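Local coordinates for CRISPR-associated endoribonuclease Cas2 (Streptococcus pyogenes serotype M1, PDB 4QR2), which probably acts as a metal-dependent nuclease of the CRISPR adaptive immune system, working as a homodimer that assembles with a Cas1 homodimer, at residues A[28-33]-A[45-50]. Residues are numbered along the deposited sequence; the frame is centred on the assembly and turned at random.
Sequences VDYGQR and PAEFVD
Glu47, in the first turn of helix 45-58, meets the ring of Tyr30, which sits in the loop just before strand 31-35. Glu47 CG lies beside its own backbone N and anti to the carbonyl carbon (chi1 -74°), and the chain runs on extended, bringing the carboxylate to the ring's edge: CD of Glu47 lies near the ring plane, 4.0 Å from CE1 of Tyr30. Carboxylate and ring planes are turned 71° apart, and no hydrogen bond joins the two. The Glu47 carboxylate is held instead by the residue just before the helix, OE1 accepting the backbone N-H of Thr44. Nearly one turn on, Asp50 also directs its CB toward the Tyr30 side, but its OD2 stays 4.2 Å from Tyr30 OH. Arg54 links them: its NH2 forms a salt bridge with Asp50 OD2 and hydrogen-bonds to Tyr30 OH, so the phenol and the aspartate share one guanidinium at the protein surface. Strand 31-35 follows helix 14-27 and pairs antiparallel with 38-42, which leads into helix 45-58; the contact sets the loop between helix 14-27 and strand 31-35 against the first turns of helix 45-58, in the ferredoxin-like βαββαβ fold of Cas2.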
ATOM      1  N   VAL A  28      -2.386   0.152 -14.385  1.00 25.41           N
ATOM      2  CA  VAL A  28      -3.113  -1.065 -14.779  1.00 27.29           C
ATOM      3  C   VAL A  28      -2.717  -1.500 -16.161  1.00 29.08           C
ATOM      4  O   VAL A  28      -3.173  -2.549 -16.654  1.00 29.25           O
ATOM      5  CB  VAL A  28      -4.650  -0.918 -14.622  1.00 28.36           C
ATOM      6  CG1 VAL A  28      -5.026  -0.626 -13.173  1.00 25.57           C
ATOM      7  CG2 VAL A  28      -5.263   0.071 -15.585  1.00 31.44           C
ATOM      8  N   ASP A  29      -1.932  -0.674 -16.862  1.00 25.47           N
ATOM      9  CA  ASP A  29      -1.349  -1.131 -18.082  1.00 25.44           C
ATOM     10  C   ASP A  29      -0.188  -2.109 -17.842  1.00 27.57           C
ATOM     11  O   ASP A  29       0.279  -2.746 -18.819  1.00 27.13           O
ATOM     12  CB  ASP A  29      -0.829   0.039 -18.896  1.00 27.02           C
ATOM     13  CG  ASP A  29      -1.864   0.628 -19.860  1.00 38.78           C
ATOM     14  OD1 ASP A  29      -2.914   0.010 -20.123  1.00 37.55           O
ATOM     15  OD2 ASP A  29      -1.605   1.729 -20.434  1.00 42.47           O
ATOM     16  N   TYR A  30       0.271  -2.221 -16.599  1.00 24.90           N
ATOM     17  CA  TYR A  30       1.500  -2.956 -16.220  1.00 26.29           C
ATOM     18  C   TYR A  30       1.231  -3.963 -15.128  1.00 26.58           C
ATOM     19  O   TYR A  30       2.145  -4.655 -14.654  1.00 25.11           O
ATOM     20  CB  TYR A  30       2.627  -2.029 -15.769  1.00 28.28           C
ATOM     21  CG  TYR A  30       3.062  -1.124 -16.869  1.00 30.29           C
ATOM     22  CD1 TYR A  30       3.937  -1.576 -17.877  1.00 34.58           C
ATOM     23  CD2 TYR A  30       2.571   0.170 -16.948  1.00 31.84           C
ATOM     24  CE1 TYR A  30       4.313  -0.741 -18.903  1.00 38.08           C
ATOM     25  CE2 TYR A  30       2.974   1.018 -17.943  1.00 33.25           C
ATOM     26  CZ  TYR A  30       3.809   0.548 -18.937  1.00 41.11           C
ATOM     27  OH  TYR A  30       4.174   1.410 -19.942  1.00 43.84           O
ATOM     28  N   GLY A  31      -0.024  -4.102 -14.732  1.00 24.37           N
ATOM     29  CA  GLY A  31      -0.397  -4.886 -13.556  1.00 26.17           C
ATOM     30  C   GLY A  31      -1.832  -4.763 -13.144  1.00 26.44           C
ATOM     31  O   GLY A  31      -2.666  -4.285 -13.909  1.00 27.78           O
ATOM     32  N   GLN A  32      -2.113  -5.182 -11.916  1.00 24.38           N
ATOM     33  CA  GLN A  32      -3.407  -5.285 -11.391  1.00 26.43           C
ATOM     34  C   GLN A  32      -3.589  -4.322 -10.202  1.00 24.21           C
ATOM     35  O   GLN A  32      -2.740  -4.184  -9.305  1.00 24.96           O
ATOM     36  CB  GLN A  32      -3.618  -6.692 -10.883  1.00 31.57           C
ATOM     37  CG  GLN A  32      -4.997  -7.153 -10.584  1.00 38.00           C
ATOM     38  CD  GLN A  32      -5.023  -8.676 -10.451  1.00 45.34           C
ATOM     39  OE1 GLN A  32      -4.055  -9.285  -9.984  1.00 41.12           O
ATOM     40  NE2 GLN A  32      -6.132  -9.299 -10.867  1.00 48.01           N
ATOM     41  N   ARG A  33      -4.720  -3.607 -10.235  1.00 23.87           N
ATOM     42  CA  ARG A  33      -5.119  -2.757  -9.126  1.00 23.88           C
ATOM     43  C   ARG A  33      -5.781  -3.634  -8.053  1.00 26.56           C
ATOM     44  O   ARG A  33      -6.806  -4.245  -8.327  1.00 29.86           O
ATOM     45  CB  ARG A  33      -6.122  -1.730  -9.635  1.00 24.47           C
ATOM     46  CG  ARG A  33      -6.529  -0.722  -8.614  1.00 22.95           C
ATOM     47  CD  ARG A  33      -7.370   0.329  -9.352  1.00 25.17           C
ATOM     48  NE  ARG A  33      -7.527   1.533  -8.545  1.00 25.56           N
ATOM     49  CZ  ARG A  33      -8.238   2.594  -8.927  1.00 26.30           C
ATOM     50  NH1 ARG A  33      -8.908   2.579 -10.082  1.00 25.78           N
ATOM     51  NH2 ARG A  33      -8.348   3.636  -8.135  1.00 25.51           N
ATOM     52  N   PRO A  45      12.992  -3.811 -16.422  1.00 30.98           N
ATOM     53  CA  PRO A  45      13.717  -2.658 -15.862  1.00 32.81           C
ATOM     54  C   PRO A  45      13.515  -1.352 -16.658  1.00 30.06           C
ATOM     55  O   PRO A  45      13.291  -0.275 -16.023  1.00 28.09           O
ATOM     56  CB  PRO A  45      15.197  -3.143 -15.883  1.00 34.99           C
ATOM     57  CG  PRO A  45      15.065  -4.633 -15.817  1.00 35.74           C
ATOM     58  CD  PRO A  45      13.848  -5.012 -16.557  1.00 34.59           C
ATOM     59  N   ALA A  46      13.525  -1.473 -17.983  1.00 29.86           N
ATOM     60  CA  ALA A  46      13.180  -0.340 -18.910  1.00 32.80           C
ATOM     61  C   ALA A  46      11.764   0.197 -18.707  1.00 30.07           C
ATOM     62  O   ALA A  46      11.563   1.403 -18.639  1.00 28.56           O
ATOM     63  CB  ALA A  46      13.384  -0.758 -20.359  1.00 36.56           C
ATOM     64  N   GLU A  47      10.782  -0.709 -18.553  1.00 27.50           N
ATOM     65  CA  GLU A  47       9.415  -0.274 -18.274  1.00 28.20           C
ATOM     66  C   GLU A  47       9.355   0.461 -16.930  1.00 25.38           C
ATOM     67  O   GLU A  47       8.640   1.466 -16.802  1.00 25.63           O
ATOM     68  CB  GLU A  47       8.410  -1.444 -18.286  1.00 30.69           C
ATOM     69  CG  GLU A  47       8.117  -1.917 -19.702  1.00 31.70           C
ATOM     70  CD  GLU A  47       7.346  -3.228 -19.734  1.00 35.10           C
ATOM     71  OE1 GLU A  47       7.375  -3.968 -18.746  1.00 32.20           O
ATOM     72  OE2 GLU A  47       6.777  -3.533 -20.808  1.00 38.04           O
ATOM     73  N   PHE A  48      10.110  -0.017 -15.955  1.00 26.37           N
ATOM     74  CA  PHE A  48      10.069   0.611 -14.629  1.00 24.37           C
ATOM     75  C   PHE A  48      10.585   2.023 -14.695  1.00 23.63           C
ATOM     76  O   PHE A  48       9.951   2.945 -14.110  1.00 23.78           O
ATOM     77  CB  PHE A  48      10.825  -0.267 -13.662  1.00 24.71           C
ATOM     78  CG  PHE A  48      10.730   0.143 -12.209  1.00 24.80           C
ATOM     79  CD1 PHE A  48       9.591   0.649 -11.673  1.00 28.90           C
ATOM     80  CD2 PHE A  48      11.855  -0.019 -11.373  1.00 31.72           C
ATOM     81  CE1 PHE A  48       9.550   0.952 -10.301  1.00 30.22           C
ATOM     82  CE2 PHE A  48      11.815   0.280 -10.026  1.00 31.45           C
ATOM     83  CZ  PHE A  48      10.646   0.836  -9.527  1.00 27.59           C
ATOM     84  N   VAL A  49      11.678   2.227 -15.451  1.00 23.95           N
ATOM     85  CA  VAL A  49      12.228   3.588 -15.636  1.00 26.58           C
ATOM     86  C   VAL A  49      11.145   4.482 -16.271  1.00 28.39           C
ATOM     87  O   VAL A  49      10.899   5.608 -15.830  1.00 28.07           O
ATOM     88  CB  VAL A  49      13.503   3.659 -16.493  1.00 28.91           C
ATOM     89  CG1 VAL A  49      13.927   5.116 -16.656  1.00 32.33           C
ATOM     90  CG2 VAL A  49      14.639   2.882 -15.850  1.00 28.11           C
ATOM     91  N   ASP A  50      10.497   3.975 -17.298  1.00 28.39           N
ATOM     92  CA  ASP A  50       9.431   4.750 -17.978  1.00 30.36           C
ATOM     93  C   ASP A  50       8.264   5.037 -17.124  1.00 25.43           C
ATOM     94  O   ASP A  50       7.802   6.204 -17.029  1.00 27.42           O
ATOM     95  CB  ASP A  50       8.988   4.022 -19.225  1.00 34.64           C
ATOM     96  CG  ASP A  50       8.120   4.905 -20.106  1.00 39.41           C
ATOM     97  OD1 ASP A  50       8.408   6.125 -20.308  1.00 36.54           O
ATOM     98  OD2 ASP A  50       7.136   4.367 -20.568  1.00 38.82           O
TER